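Local structure of phospholipase A1 (Streptomyces albidoflavus, 4HYQ) at residues 1-9 with 35-44; 84-94 with 105-113. The protein probably hydrolyses the sn-1 ester bond of glycerophospholipids, releasing a fatty acid, as a lipase of the GDSL (SGNH hydrolase) family. One frame throughout, in Å; residues are numbered along the deposited sequence.

Contact 1 of 2, residues 1-9 with 35-44; sequences AAGGYVALG and YPALWAAANS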
loop_
_atom_site.group_PDB
_atom_site.type_symbol
_atom_site.label_atom_id
_atom_site.label_comp_id
_atom_site.label_asym_id
_atom_site.label_seq_id
_atom_site.Cartn_x
_atom_site.Cartn_y
_atom_site.Cartn_z
ATOM N N ALA A 1 -3.087 5.595 -23.871
ATOM C CA ALA A 1 -4.188 5.063 -23.014
ATOM C C ALA A 1 -5.368 6.032 -23.007
ATOM O O ALA A 1 -5.247 7.181 -22.568
ATOM C CB ALA A 1 -3.680 4.838 -21.589
ATOM N N ALA A 2 -6.506 5.559 -23.506
ATOM C CA ALA A 2 -7.713 6.370 -23.569
ATOM C C ALA A 2 -8.239 6.605 -22.170
ATOM O O ALA A 2 -8.215 5.704 -21.336
ATOM C CB ALA A 2 -8.771 5.667 -24.397
ATOM N N GLY A 3 -8.711 7.815 -21.910
ATOM C CA GLY A 3 -9.254 8.103 -20.601
ATOM C C GLY A 3 -8.228 8.503 -19.563
ATOM O O GLY A 3 -7.031 8.267 -19.707
ATOM N N GLY A 4 -8.723 9.096 -18.491
ATOM C CA GLY A 4 -7.838 9.560 -17.450
ATOM C C GLY A 4 -7.451 8.486 -16.473
ATOM O O GLY A 4 -8.173 7.504 -16.266
ATOM N N TYR A 5 -6.285 8.675 -15.873
ATOM C CA TYR A 5 -5.786 7.750 -14.862
ATOM C C TYR A 5 -5.771 8.519 -13.546
ATOM O O TYR A 5 -5.227 9.630 -13.484
ATOM C CB TYR A 5 -4.371 7.288 -15.226
ATOM C CG TYR A 5 -3.633 6.549 -14.115
ATOM C CD1 TYR A 5 -4.311 5.694 -13.243
ATOM C CD2 TYR A 5 -2.257 6.684 -13.968
ATOM C CE1 TYR A 5 -3.627 4.985 -12.239
ATOM C CE2 TYR A 5 -1.559 5.972 -12.980
ATOM C CZ TYR A 5 -2.245 5.135 -12.130
ATOM O OH TYR A 5 -1.530 4.436 -11.193
ATOM N N VAL A 6 -6.406 7.962 -12.520
ATOM C CA VAL A 6 -6.411 8.594 -11.202
ATOM C C VAL A 6 -5.752 7.602 -10.244
ATOM O O VAL A 6 -6.164 6.448 -10.153
ATOM C CB VAL A 6 -7.851 8.926 -10.721
ATOM C CG1 VAL A 6 -7.823 9.522 -9.317
ATOM C CG2 VAL A 6 -8.497 9.945 -11.680
ATOM N N ALA A 7 -4.704 8.053 -9.554
ATOM C CA ALA A 7 -3.975 7.210 -8.602
ATOM C C ALA A 7 -4.287 7.645 -7.170
ATOM O O ALA A 7 -3.892 8.726 -6.719
ATOM C CB ALA A 7 -2.463 7.297 -8.875
ATOM N N LEU A 8 -4.994 6.773 -6.465
ATOM C CA LEU A 8 -5.442 7.013 -5.093
ATOM C C LEU A 8 -4.661 6.213 -4.073
ATOM O O LEU A 8 -3.985 5.239 -4.403
ATOM C CB LEU A 8 -6.896 6.554 -4.940
ATOM C CG LEU A 8 -7.936 7.013 -5.960
ATOM C CD1 LEU A 8 -9.241 6.210 -5.778
ATOM C CD2 LEU A 8 -8.191 8.509 -5.759
ATOM N N GLY A 9 -4.786 6.607 -2.815
ATOM C CA GLY A 9 -4.169 5.793 -1.793
ATOM C C GLY A 9 -3.288 6.414 -0.745
ATOM O O GLY A 9 -3.309 7.626 -0.501
ATOM N N TYR A 35 5.042 3.926 -8.515
ATOM C CA TYR A 35 4.447 3.221 -9.651
ATOM C C TYR A 35 3.398 3.990 -10.476
ATOM O O TYR A 35 3.360 3.832 -11.695
ATOM C CB TYR A 35 3.904 1.829 -9.202
ATOM C CG TYR A 35 2.606 1.839 -8.438
ATOM C CD1 TYR A 35 1.375 1.916 -9.109
ATOM C CD2 TYR A 35 2.597 1.805 -7.042
ATOM C CE1 TYR A 35 0.177 1.965 -8.411
ATOM C CE2 TYR A 35 1.395 1.857 -6.328
ATOM C CZ TYR A 35 0.192 1.940 -7.025
ATOM O OH TYR A 35 -0.986 2.044 -6.340
ATOM N N PRO A 36 2.550 4.841 -9.856
ATOM C CA PRO A 36 1.574 5.543 -10.710
ATOM C C PRO A 36 2.252 6.490 -11.697
ATOM O O PRO A 36 1.854 6.592 -12.866
ATOM C CB PRO A 36 0.713 6.320 -9.714
ATOM C CG PRO A 36 0.858 5.536 -8.430
ATOM C CD PRO A 36 2.325 5.170 -8.436
ATOM N N ALA A 37 3.282 7.183 -11.224
ATOM C CA ALA A 37 3.999 8.123 -12.073
ATOM C C ALA A 37 4.780 7.368 -13.135
ATOM O O ALA A 37 4.843 7.815 -14.293
ATOM C CB ALA A 37 4.940 8.984 -11.236
ATOM N N LEU A 38 5.378 6.240 -12.754
ATOM C CA LEU A 38 6.132 5.430 -13.722
ATOM C C LEU A 38 5.174 4.918 -14.797
ATOM O O LEU A 38 5.491 4.958 -15.990
ATOM C CB LEU A 38 6.813 4.228 -13.047
ATOM C CG LEU A 38 7.855 4.553 -11.965
ATOM C CD1 LEU A 38 8.357 3.269 -11.317
ATOM C CD2 LEU A 38 9.012 5.317 -12.584
ATOM N N TRP A 39 3.998 4.450 -14.383
ATOM C CA TRP A 39 3.035 3.933 -15.354
ATOM C C TRP A 39 2.528 5.033 -16.288
ATOM O O TRP A 39 2.434 4.828 -17.502
ATOM C CB TRP A 39 1.846 3.277 -14.646
ATOM C CG TRP A 39 0.920 2.552 -15.600
ATOM C CD1 TRP A 39 0.992 1.237 -15.986
ATOM C CD2 TRP A 39 -0.180 3.119 -16.316
ATOM N NE1 TRP A 39 0.000 0.956 -16.899
ATOM C CE2 TRP A 39 -0.735 2.092 -17.120
ATOM C CE3 TRP A 39 -0.752 4.396 -16.361
ATOM C CZ2 TRP A 39 -1.831 2.308 -17.959
ATOM C CZ3 TRP A 39 -1.845 4.612 -17.195
ATOM C CH2 TRP A 39 -2.372 3.568 -17.984
ATOM N N ALA A 40 2.204 6.195 -15.735
ATOM C CA ALA A 40 1.695 7.302 -16.546
ATOM C C ALA A 40 2.727 7.776 -17.573
ATOM O O ALA A 40 2.374 8.108 -18.709
ATOM C CB ALA A 40 1.270 8.464 -15.648
ATOM N N ALA A 41 3.998 7.810 -17.178
ATOM C CA ALA A 41 5.056 8.242 -18.087
ATOM C C ALA A 41 5.199 7.284 -19.262
ATOM O O ALA A 41 5.444 7.702 -20.394
ATOM C CB ALA A 41 6.387 8.342 -17.335
ATOM N N ALA A 42 5.037 5.997 -18.996
ATOM C CA ALA A 42 5.182 4.990 -20.037
ATOM C C ALA A 42 3.934 4.770 -20.889
ATOM O O ALA A 42 4.035 4.363 -22.055
ATOM C CB ALA A 42 5.608 3.673 -19.412
ATOM N N ASN A 43 2.764 5.062 -20.331
ATOM C CA ASN A 43 1.523 4.809 -21.056
ATOM C C ASN A 43 0.706 5.995 -21.577
ATOM O O ASN A 43 -0.309 5.805 -22.248
ATOM C CB ASN A 43 0.660 3.885 -20.199
ATOM C CG ASN A 43 1.301 2.525 -20.010
ATOM O OD1 ASN A 43 1.159 1.638 -20.853
ATOM N ND2 ASN A 43 2.038 2.357 -18.913
ATOM N N SER A 44 1.139 7.211 -21.269
ATOM C CA SER A 44 0.469 8.417 -21.756
ATOM C C SER A 44 -1.058 8.471 -21.689
ATOM O O SER A 44 -1.724 8.571 -22.725
ATOM C CB SER A 44 0.883 8.681 -23.210
ATOM O OG SER A 44 2.290 8.652 -23.358
HETATM O O HOH W 1 -2.511 4.464 -6.663
#
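Tyr5 is wedged against Pro36 and Trp39, and here the contact is tight. The Tyr5 side chain extends anti to its own nitrogen (chi1 168°), which carries the ring across to the helix. Trp39 turns the edge of its six-membered ring to the face of Tyr5. This T-shaped pair has centroids 5.0 Å apart and planes at 68°. Farther out on the same tyrosine, OH comes within 3.3 Å of Pro36 CB. The hydroxyl itself is hydrogen-bonded to Ser77 OG of strand 73-79. Ala7 CB and Pro36 CB approach to 3.4 Å, closer than usual for two carbons.

Helix 35-43 runs antiparallel to strand 4-9 and leads to the adjacent parallel strand 47-50, a beta-alpha-beta crossover of the SGNH hydrolase fold. Phe48 and Phe50 of that strand also touch Pro36, and Leu232 of helix 221-235 touches Tyr5 and Trp39. Segment 1-9 closes with Gly9, the first residue of the family's Gly-Asp-Ser signature. There, a water lies 2.8 Å from Leu8 O and 2.9 Å from Tyr35 OH and joins them. Tyr35 OH is also hydrogen-bonded to Ser13 OG.

The chain-start end is looser and faces solvent. Ala1 N donates to Asn43 O at 3.2 Å, nearly in line with the carbonyl, and more weakly to Ser44 O. Ala1 CB reaches Trp39 CH2 at 4.0 Å.

Contact 2 of 2, residues 84-94 with 105-113; sequences DAGFADVMTTC and RVNTAKAFV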
loop_
_atom_site.group_PDB
_atom_site.type_symbol
_atom_site.label_atom_id
_atom_site.label_comp_id
_atom_site.label_asym_id
_atom_site.label_seq_id
_atom_site.Cartn_x
_atom_site.Cartn_y
_atom_site.Cartn_z
ATOM N N ASP A 84 -5.786 2.460 8.509
ATOM C CA ASP A 84 -7.029 2.382 9.283
ATOM C C ASP A 84 -6.820 1.362 10.392
ATOM O O ASP A 84 -7.284 1.544 11.513
ATOM C CB ASP A 84 -8.200 1.901 8.422
ATOM C CG ASP A 84 -8.725 2.977 7.487
ATOM O OD1 ASP A 84 -9.855 3.467 7.710
ATOM O OD2 ASP A 84 -8.016 3.327 6.532
ATOM N N ALA A 85 -6.115 0.285 10.065
ATOM C CA ALA A 85 -5.871 -0.787 11.021
ATOM C C ALA A 85 -4.717 -0.495 11.968
ATOM O O ALA A 85 -4.348 -1.353 12.777
ATOM C CB ALA A 85 -5.623 -2.098 10.282
ATOM N N GLY A 86 -4.154 0.708 11.854
ATOM C CA GLY A 86 -3.061 1.138 12.722
ATOM C C GLY A 86 -1.736 0.414 12.598
ATOM O O GLY A 86 -0.999 0.286 13.578
ATOM N N PHE A 87 -1.380 -0.030 11.404
ATOM C CA PHE A 87 -0.130 -0.758 11.305
ATOM C C PHE A 87 1.134 0.040 11.602
ATOM O O PHE A 87 2.138 -0.540 12.014
ATOM C CB PHE A 87 -0.071 -1.525 9.980
ATOM C CG PHE A 87 -0.872 -2.802 10.028
ATOM C CD1 PHE A 87 -1.946 -3.018 9.176
ATOM C CD2 PHE A 87 -0.602 -3.753 11.012
ATOM C CE1 PHE A 87 -2.747 -4.159 9.311
ATOM C CE2 PHE A 87 -1.394 -4.889 11.152
ATOM C CZ PHE A 87 -2.471 -5.089 10.295
ATOM N N ALA A 88 1.093 1.358 11.442
ATOM C CA ALA A 88 2.263 2.164 11.783
ATOM C C ALA A 88 2.450 2.104 13.310
ATOM O O ALA A 88 3.573 1.988 13.798
ATOM C CB ALA A 88 2.075 3.601 11.331
ATOM N N ASP A 89 1.349 2.182 14.058
ATOM C CA ASP A 89 1.404 2.098 15.518
ATOM C C ASP A 89 1.838 0.687 15.905
ATOM O O ASP A 89 2.573 0.494 16.867
ATOM C CB ASP A 89 0.034 2.387 16.144
ATOM C CG ASP A 89 0.086 2.431 17.673
ATOM O OD1 ASP A 89 0.841 3.267 18.211
ATOM O OD2 ASP A 89 -0.615 1.632 18.340
ATOM N N VAL A 90 1.366 -0.309 15.162
ATOM C CA VAL A 90 1.755 -1.690 15.437
ATOM C C VAL A 90 3.270 -1.833 15.288
ATOM O O VAL A 90 3.942 -2.416 16.151
ATOM C CB VAL A 90 1.064 -2.678 14.467
ATOM C CG1 VAL A 90 1.705 -4.057 14.567
ATOM C CG2 VAL A 90 -0.441 -2.760 14.797
ATOM N N MET A 91 3.810 -1.294 14.200
ATOM C CA MET A 91 5.249 -1.408 13.979
ATOM C C MET A 91 6.041 -0.657 15.055
ATOM O O MET A 91 7.081 -1.135 15.494
ATOM C CB MET A 91 5.628 -0.908 12.580
ATOM C CG MET A 91 4.986 -1.707 11.437
ATOM S SD MET A 91 4.908 -3.498 11.748
ATOM C CE MET A 91 6.565 -3.970 11.496
ATOM N N THR A 92 5.551 0.500 15.494
ATOM C CA THR A 92 6.244 1.248 16.541
ATOM C C THR A 92 6.269 0.394 17.811
ATOM O O THR A 92 7.293 0.294 18.488
ATOM C CB THR A 92 5.537 2.591 16.824
ATOM O OG1 THR A 92 5.577 3.394 15.638
ATOM C CG2 THR A 92 6.221 3.346 17.967
ATOM N N THR A 93 5.140 -0.237 18.126
ATOM C CA THR A 93 5.053 -1.085 19.307
ATOM C C THR A 93 6.006 -2.273 19.221
ATOM O O THR A 93 6.714 -2.592 20.182
ATOM C CB THR A 93 3.611 -1.602 19.498
ATOM O OG1 THR A 93 2.751 -0.484 19.755
ATOM C CG2 THR A 93 3.530 -2.598 20.661
ATOM N N CYS A 94 6.042 -2.921 18.063
ATOM C CA CYS A 94 6.896 -4.084 17.890
ATOM C C CYS A 94 8.384 -3.740 17.936
ATOM O O CYS A 94 9.196 -4.543 18.397
ATOM C CB CYS A 94 6.556 -4.783 16.577
ATOM S SG CYS A 94 4.913 -5.575 16.667
ATOM N N ARG A 105 -0.521 -6.272 20.371
ATOM C CA ARG A 105 -0.897 -5.168 19.496
ATOM C C ARG A 105 -1.261 -5.665 18.095
ATOM O O ARG A 105 -2.208 -5.169 17.472
ATOM C CB ARG A 105 0.238 -4.143 19.404
ATOM C CG ARG A 105 -0.115 -2.928 18.576
ATOM C CD ARG A 105 -1.131 -2.046 19.288
ATOM N NE ARG A 105 -1.641 -0.961 18.454
ATOM C CZ ARG A 105 -2.516 -1.117 17.461
ATOM N NH1 ARG A 105 -2.985 -2.321 17.165
ATOM N NH2 ARG A 105 -2.944 -0.058 16.780
ATOM N N VAL A 106 -0.502 -6.633 17.593
ATOM C CA VAL A 106 -0.784 -7.193 16.275
ATOM C C VAL A 106 -2.177 -7.827 16.308
ATOM O O VAL A 106 -2.959 -7.670 15.374
ATOM C CB VAL A 106 0.215 -8.309 15.885
ATOM C CG1 VAL A 106 -0.321 -9.089 14.697
ATOM C CG2 VAL A 106 1.574 -7.713 15.525
ATOM N N ASN A 107 -2.484 -8.548 17.383
ATOM C CA ASN A 107 -3.786 -9.209 17.467
ATOM C C ASN A 107 -4.950 -8.234 17.491
ATOM O O ASN A 107 -6.017 -8.517 16.937
ATOM C CB ASN A 107 -3.846 -10.144 18.680
ATOM C CG ASN A 107 -3.009 -11.389 18.488
ATOM O OD1 ASN A 107 -2.689 -11.766 17.361
ATOM N ND2 ASN A 107 -2.662 -12.049 19.589
ATOM N N THR A 108 -4.753 -7.086 18.129
ATOM C CA THR A 108 -5.795 -6.074 18.171
ATOM C C THR A 108 -6.004 -5.539 16.750
ATOM O O THR A 108 -7.138 -5.281 16.337
ATOM C CB THR A 108 -5.421 -4.912 19.121
ATOM O OG1 THR A 108 -5.439 -5.380 20.472
ATOM C CG2 THR A 108 -6.405 -3.773 18.985
ATOM N N ALA A 109 -4.909 -5.390 16.002
ATOM C CA ALA A 109 -4.989 -4.904 14.626
ATOM C C ALA A 109 -5.713 -5.934 13.751
ATOM O O ALA A 109 -6.579 -5.578 12.944
ATOM C CB ALA A 109 -3.582 -4.647 14.066
ATOM N N LYS A 110 -5.364 -7.210 13.914
ATOM C CA LYS A 110 -6.003 -8.263 13.126
ATOM C C LYS A 110 -7.501 -8.309 13.396
ATOM O O LYS A 110 -8.286 -8.561 12.478
ATOM C CB LYS A 110 -5.365 -9.617 13.422
ATOM C CG LYS A 110 -3.911 -9.687 12.968
ATOM C CD LYS A 110 -3.244 -10.978 13.374
ATOM C CE LYS A 110 -3.727 -12.140 12.525
ATOM N NZ LYS A 110 -3.052 -13.397 12.940
ATOM N N ALA A 111 -7.910 -8.053 14.639
ATOM C CA ALA A 111 -9.336 -8.085 14.962
ATOM C C ALA A 111 -10.068 -6.968 14.227
ATOM O O ALA A 111 -11.200 -7.152 13.786
ATOM C CB ALA A 111 -9.554 -7.951 16.471
ATOM N N PHE A 112 -9.418 -5.815 14.101
ATOM C CA PHE A 112 -9.997 -4.663 13.407
ATOM C C PHE A 112 -10.096 -4.978 11.918
ATOM O O PHE A 112 -11.084 -4.642 11.263
ATOM C CB PHE A 112 -9.111 -3.428 13.609
ATOM C CG PHE A 112 -9.534 -2.230 12.801
ATOM C CD1 PHE A 112 -10.350 -1.251 13.356
ATOM C CD2 PHE A 112 -9.109 -2.081 11.479
ATOM C CE1 PHE A 112 -10.745 -0.139 12.603
ATOM C CE2 PHE A 112 -9.499 -0.979 10.720
ATOM C CZ PHE A 112 -10.318 0.000 11.288
ATOM N N VAL A 113 -9.061 -5.622 11.391
ATOM C CA VAL A 113 -9.016 -5.981 9.979
ATOM C C VAL A 113 -10.173 -6.896 9.598
ATOM O O VAL A 113 -10.765 -6.732 8.536
ATOM C CB VAL A 113 -7.679 -6.672 9.621
ATOM C CG1 VAL A 113 -7.781 -7.368 8.260
ATOM C CG2 VAL A 113 -6.551 -5.636 9.596
HETATM O O HOH W 2 -5.448 -1.539 15.326
#
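Arg105 meets Asp89 and Val90 where helices 87-96 and 99-115 lie side by side. The two form an antiparallel helical hairpin, with the short segments at 166°. The Cys94-Cys102 disulfide ties it near the turn. Segment 84-94 begins at Asp84, which appears to close the Gly-x-Asn-Asp sequence typical of SGNH hydrolases. Its carboxylate is held elsewhere, by Thr58 and Arg120.

Along 105-113, Arg105 comes first. Its chain bends at chi2 (71°), which lays the guanidinium along the partner helix. In the salt bridge to Asp89, NE donates to OD2 at 2.8 Å, on the anti side of the carboxylate. OD2 lies near the guanidinium plane, and NH2 adds only a weak bond to the same oxygen. Val90 CG2 sits over one guanidinium face, 3.5 Å from NH1. A water accepts from NH1 and donates to Ala85 O, linking the arginine to the loop before helix 87-96. Gly86 fills the N-cap position there with positive phi.

Val106 follows, its CG2 against Val90 CG1 at 3.8 Å and near Cys94 SG. The CB of Ala109 points toward segment 84-94 and lies among Val90 CG2, Phe87 CE2 and Ala85 O. Phe87 also lies beside a bound pentaethylene glycol, probably from the crystallisation liquor.

One turn on, Phe112 sets its ring against the Asp84-Ala85 backbone. Asp84 O stands over one ring face, 3.4 Å from CZ, and Ala85 CA is 3.5 Å from CD2. Leu117 and Arg120 of helix 117-131 touch the same ring. Last comes Val113, with CG2 3.7 Å from Ala85 CB and 4.1 Å from Phe87 CE1.

How the contacts relate
The two contacts lie on opposite sides of the chain's centre, their own centres about 31 Å apart. They share no helix or strand. Both are partly buried. Contact 1 joins a strand of the central parallel sheet to a covering helix. Its buried part is aromatic and proline packing, while polar bonding across it is limited to the chain start and one bridging water. Contact 2 joins two helices, away from the sheet. It combines aliphatic side chains and two phenylalanines with a salt bridge. Exposure differs in place: in contact 1 the chain-start end is exposed, and in contact 2 the side that carries the salt bridge.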